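PDB 4H6Q: proline dehydrogenase from Deinococcus radiodurans, which uses FAD to oxidise L-proline to (S)-1-pyrroline-5-carboxylate, passing the electrons to a quinone in the first step of proline breakdown to glutamate. Local coordinates for residues Ala230-Arg235 against Phe256-Gly261. Sequence-based numbering, arbitrary orientation. Where two conformers were deposited one is given.
Sequences ATHDER and FQMLYG. With FAD (flavin-adenine dinucleotide), chain C.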
loop_
_atom_site.group_PDB
_atom_site.type_symbol
_atom_site.label_atom_id
_atom_site.label_comp_id
_atom_site.label_asym_id
_atom_site.label_seq_id
_atom_site.Cartn_x
_atom_site.Cartn_y
_atom_site.Cartn_z
ATOM N N ALA A 230 -6.770 -0.225 6.215
ATOM C CA ALA A 230 -5.570 -1.069 6.288
ATOM C C ALA A 230 -5.063 -1.152 7.720
ATOM O O ALA A 230 -4.369 -0.238 8.192
ATOM C CB ALA A 230 -4.485 -0.491 5.372
ATOM N N THR A 231 -5.428 -2.226 8.404
ATOM C CA THR A 231 -5.019 -2.449 9.786
ATOM C C THR A 231 -5.278 -3.884 10.168
ATOM O O THR A 231 -6.142 -4.556 9.550
ATOM C CB THR A 231 -5.781 -1.498 10.775
ATOM O OG1 THR A 231 -5.259 -1.655 12.101
ATOM C CG2 THR A 231 -7.312 -1.782 10.821
ATOM N N HIS A 232 -4.543 -4.367 11.174
ATOM C CA HIS A 232 -4.826 -5.685 11.751
ATOM C C HIS A 232 -5.400 -5.540 13.172
ATOM O O HIS A 232 -5.526 -6.526 13.908
ATOM C CB HIS A 232 -3.571 -6.559 11.787
ATOM C CG HIS A 232 -2.718 -6.427 10.557
ATOM N ND1 HIS A 232 -1.698 -5.493 10.470
ATOM C CD2 HIS A 232 -2.720 -7.104 9.375
ATOM C CE1 HIS A 232 -1.130 -5.585 9.276
ATOM N NE2 HIS A 232 -1.732 -6.560 8.594
ATOM N N ASP A 233 -5.735 -4.302 13.552
ATOM C CA ASP A 233 -6.244 -4.009 14.903
ATOM C C ASP A 233 -7.748 -4.344 14.967
ATOM O O ASP A 233 -8.572 -3.670 14.367
ATOM C CB ASP A 233 -5.981 -2.525 15.216
ATOM C CG ASP A 233 -6.459 -2.110 16.574
ATOM O OD1 ASP A 233 -7.372 -2.727 17.179
ATOM O OD2 ASP A 233 -5.933 -1.072 17.052
ATOM N N GLU A 234 -8.082 -5.415 15.682
ATOM C CA GLU A 234 -9.443 -5.933 15.701
ATOM C C GLU A 234 -10.432 -4.965 16.348
ATOM O O GLU A 234 -11.621 -4.931 15.969
ATOM C CB GLU A 234 -9.484 -7.268 16.433
ATOM C CG GLU A 234 -9.661 -8.407 15.531
ATOM C CD GLU A 234 -10.102 -9.680 16.203
ATOM O OE1 GLU A 234 -9.222 -10.283 16.850
ATOM O OE2 GLU A 234 -11.305 -10.084 16.095
ATOM N N ARG A 235 -9.968 -4.187 17.333
ATOM C CA ARG A 235 -10.849 -3.201 17.973
ATOM C C ARG A 235 -11.286 -2.160 16.926
ATOM O O ARG A 235 -12.466 -1.770 16.866
ATOM C CB ARG A 235 -10.171 -2.497 19.140
ATOM N N PHE A 256 -11.319 -3.822 3.644
ATOM C CA PHE A 256 -10.253 -4.000 4.643
ATOM C C PHE A 256 -9.003 -4.437 3.904
ATOM O O PHE A 256 -9.067 -5.146 2.888
ATOM C CB PHE A 256 -10.644 -5.065 5.670
ATOM C CG PHE A 256 -11.753 -4.626 6.578
ATOM C CD1 PHE A 256 -11.537 -3.645 7.548
ATOM C CD2 PHE A 256 -13.049 -5.108 6.376
ATOM C CE1 PHE A 256 -12.576 -3.232 8.375
ATOM C CE2 PHE A 256 -14.074 -4.715 7.180
ATOM C CZ PHE A 256 -13.861 -3.752 8.185
ATOM N N GLN A 257 -7.840 -4.023 4.435
ATOM C CA GLN A 257 -6.559 -4.470 3.886
ATOM C C GLN A 257 -5.627 -4.893 4.986
ATOM O O GLN A 257 -5.649 -4.320 6.082
ATOM C CB GLN A 257 -5.865 -3.370 3.060
ATOM C CG GLN A 257 -6.665 -2.982 1.794
ATOM C CD GLN A 257 -5.885 -2.046 0.876
ATOM O OE1 GLN A 257 -4.832 -1.523 1.260
ATOM N NE2 GLN A 257 -6.405 -1.797 -0.326
ATOM N N MET A 258 -4.821 -5.946 4.718
ATOM C CA MET A 258 -3.872 -6.498 5.710
ATOM C C MET A 258 -2.584 -6.829 4.968
ATOM O O MET A 258 -2.592 -7.031 3.726
ATOM C CB MET A 258 -4.413 -7.818 6.276
ATOM C CG MET A 258 -5.527 -7.621 7.282
ATOM S SD MET A 258 -7.125 -7.581 6.512
ATOM C CE MET A 258 -8.055 -7.015 7.960
ATOM N N LEU A 259 -1.486 -6.911 5.724
ATOM C CA LEU A 259 -0.225 -7.363 5.156
ATOM C C LEU A 259 -0.204 -8.888 5.043
ATOM O O LEU A 259 -0.717 -9.592 5.948
ATOM C CB LEU A 259 0.981 -6.859 5.970
ATOM C CG LEU A 259 1.091 -5.322 6.164
ATOM C CD1 LEU A 259 2.366 -4.994 7.014
ATOM C CD2 LEU A 259 1.159 -4.627 4.834
ATOM N N TYR A 260 0.424 -9.375 3.982
ATOM C CA TYR A 260 0.605 -10.830 3.810
ATOM C C TYR A 260 1.142 -11.452 5.095
ATOM O O TYR A 260 2.158 -10.964 5.666
ATOM C CB TYR A 260 1.569 -11.043 2.647
ATOM C CG TYR A 260 1.858 -12.476 2.268
ATOM C CD1 TYR A 260 0.893 -13.340 1.713
ATOM C CD2 TYR A 260 3.148 -12.984 2.432
ATOM C CE1 TYR A 260 1.264 -14.664 1.289
ATOM C CE2 TYR A 260 3.485 -14.245 2.081
ATOM C CZ TYR A 260 2.575 -15.071 1.530
ATOM O OH TYR A 260 3.035 -16.344 1.224
ATOM N N GLY A 261 0.494 -12.527 5.569
ATOM C CA GLY A 261 0.992 -13.261 6.723
ATOM C C GLY A 261 0.505 -12.798 8.066
ATOM O O GLY A 261 0.836 -13.437 9.072
HETATM P PA FAD C . -0.926 -2.279 15.517
HETATM O O1A FAD C . -1.644 -1.442 16.581
HETATM O O2A FAD C . 0.512 -2.040 15.306
HETATM O O5B FAD C . -1.065 -3.765 15.686
HETATM C C5B FAD C . -2.349 -4.342 15.857
HETATM C C4B FAD C . -2.307 -5.848 16.017
HETATM O O4B FAD C . -2.079 -6.401 14.741
HETATM C C3B FAD C . -1.177 -6.349 16.841
HETATM O O3B FAD C . -1.400 -6.307 18.241
HETATM C C2B FAD C . -1.019 -7.717 16.296
HETATM O O2B FAD C . -2.056 -8.578 16.713
HETATM C C1B FAD C . -1.170 -7.461 14.831
HETATM N N9A FAD C . 0.076 -7.089 14.161
HETATM C C8A FAD C . 0.337 -5.896 13.489
HETATM N N7A FAD C . 1.569 -5.876 12.981
HETATM C C5A FAD C . 2.146 -7.105 13.287
HETATM C C6A FAD C . 3.384 -7.670 13.043
HETATM N N6A FAD C . 4.388 -6.978 12.302
HETATM N N1A FAD C . 3.621 -8.905 13.512
HETATM C C2A FAD C . 2.696 -9.601 14.204
HETATM N N3A FAD C . 1.481 -9.102 14.478
HETATM C C4A FAD C . 1.204 -7.885 14.019
HETATM N N1 FAD C . 2.139 2.589 6.748
HETATM C C2 FAD C . 2.772 3.589 6.078
HETATM O O2 FAD C . 3.409 4.478 6.802
HETATM N N3 FAD C . 2.747 3.702 4.714
HETATM C C4 FAD C . 2.067 2.779 3.928
HETATM O O4 FAD C . 2.069 2.895 2.585
HETATM C C4X FAD C . 1.374 1.677 4.600
HETATM N N5 FAD C . 0.686 0.736 3.878
HETATM C C5X FAD C . 0.027 -0.247 4.581
HETATM C C6 FAD C . -0.696 -1.220 3.873
HETATM C C7 FAD C . -1.408 -2.225 4.576
HETATM C C7M FAD C . -2.196 -3.284 3.807
HETATM C C8 FAD C . -1.373 -2.227 5.991
HETATM C C8M FAD C . -2.120 -3.272 6.777
HETATM C C9 FAD C . -0.618 -1.271 6.688
HETATM C C9A FAD C . 0.056 -0.283 5.997
HETATM N N10 FAD C . 0.775 0.683 6.728
HETATM C C10 FAD C . 1.445 1.659 6.033
HETATM C "C1'" FAD C . 0.794 0.705 8.182
HETATM C "C2'" FAD C . 1.989 0.111 8.861
HETATM O "O2'" FAD C . 2.441 -0.940 8.016
HETATM C "C3'" FAD C . 1.341 -0.103 10.251
HETATM O "O3'" FAD C . 1.606 0.890 11.196
HETATM C "C4'" FAD C . 1.467 -1.439 10.870
HETATM O "O4'" FAD C . 0.894 -2.310 9.960
HETATM C "C5'" FAD C . 0.713 -1.433 12.191
HETATM O "O5'" FAD C . -0.183 -2.502 12.199
HETATM P P FAD C . -1.706 -2.344 12.632
HETATM O O1P FAD C . -2.550 -1.183 12.022
HETATM O O2P FAD C . -2.218 -3.808 12.566
HETATM O O3P FAD C . -1.715 -2.099 14.228
#
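His-232, just past the C-terminal end of strand 227-230, reaches across to Leu-259 at the end of the neighbouring parallel strand 254-259 of the beta8-alpha8 barrel. It ties that strand to the flavin-side phosphate of the FAD diphosphate. Its CB lies 3.2 Å from FAD O2P. CG sits anti to the carbonyl carbon (chi1 -40°), and the ring reaches across to Met-258 and Leu-259. ND1 donates to FAD O2P at 2.7 Å, and the backbone N of His-232 donates to the same oxygen. CD2 rests against CG of Met-258 at 3.5 Å, an oblique approach. CE1 meets the flavin methyl C8M at 3.5 Å. At the tip, NE2 accepts from Leu-259 N at 2.9 Å; this bond is nearly straight (168°) and close to the ring plane.

Further back, Thr-231 N gives a weak bond to Gln-257 O. Thr-231 OG1 donates to FAD O1P at 2.8 Å and accepts from Asp-233 N, closing an ST turn. Ala-230 CB and Leu-259 CD2 pack on the dimethylbenzene end of the flavin. Leu-259 also touches the bound tetrahydrofuroic acid.

Bonds at both nitrogens fix the imidazole's rotation. The ring is most simply read as neutral; the negative phosphate probably favours the ND1-protonated tautomer.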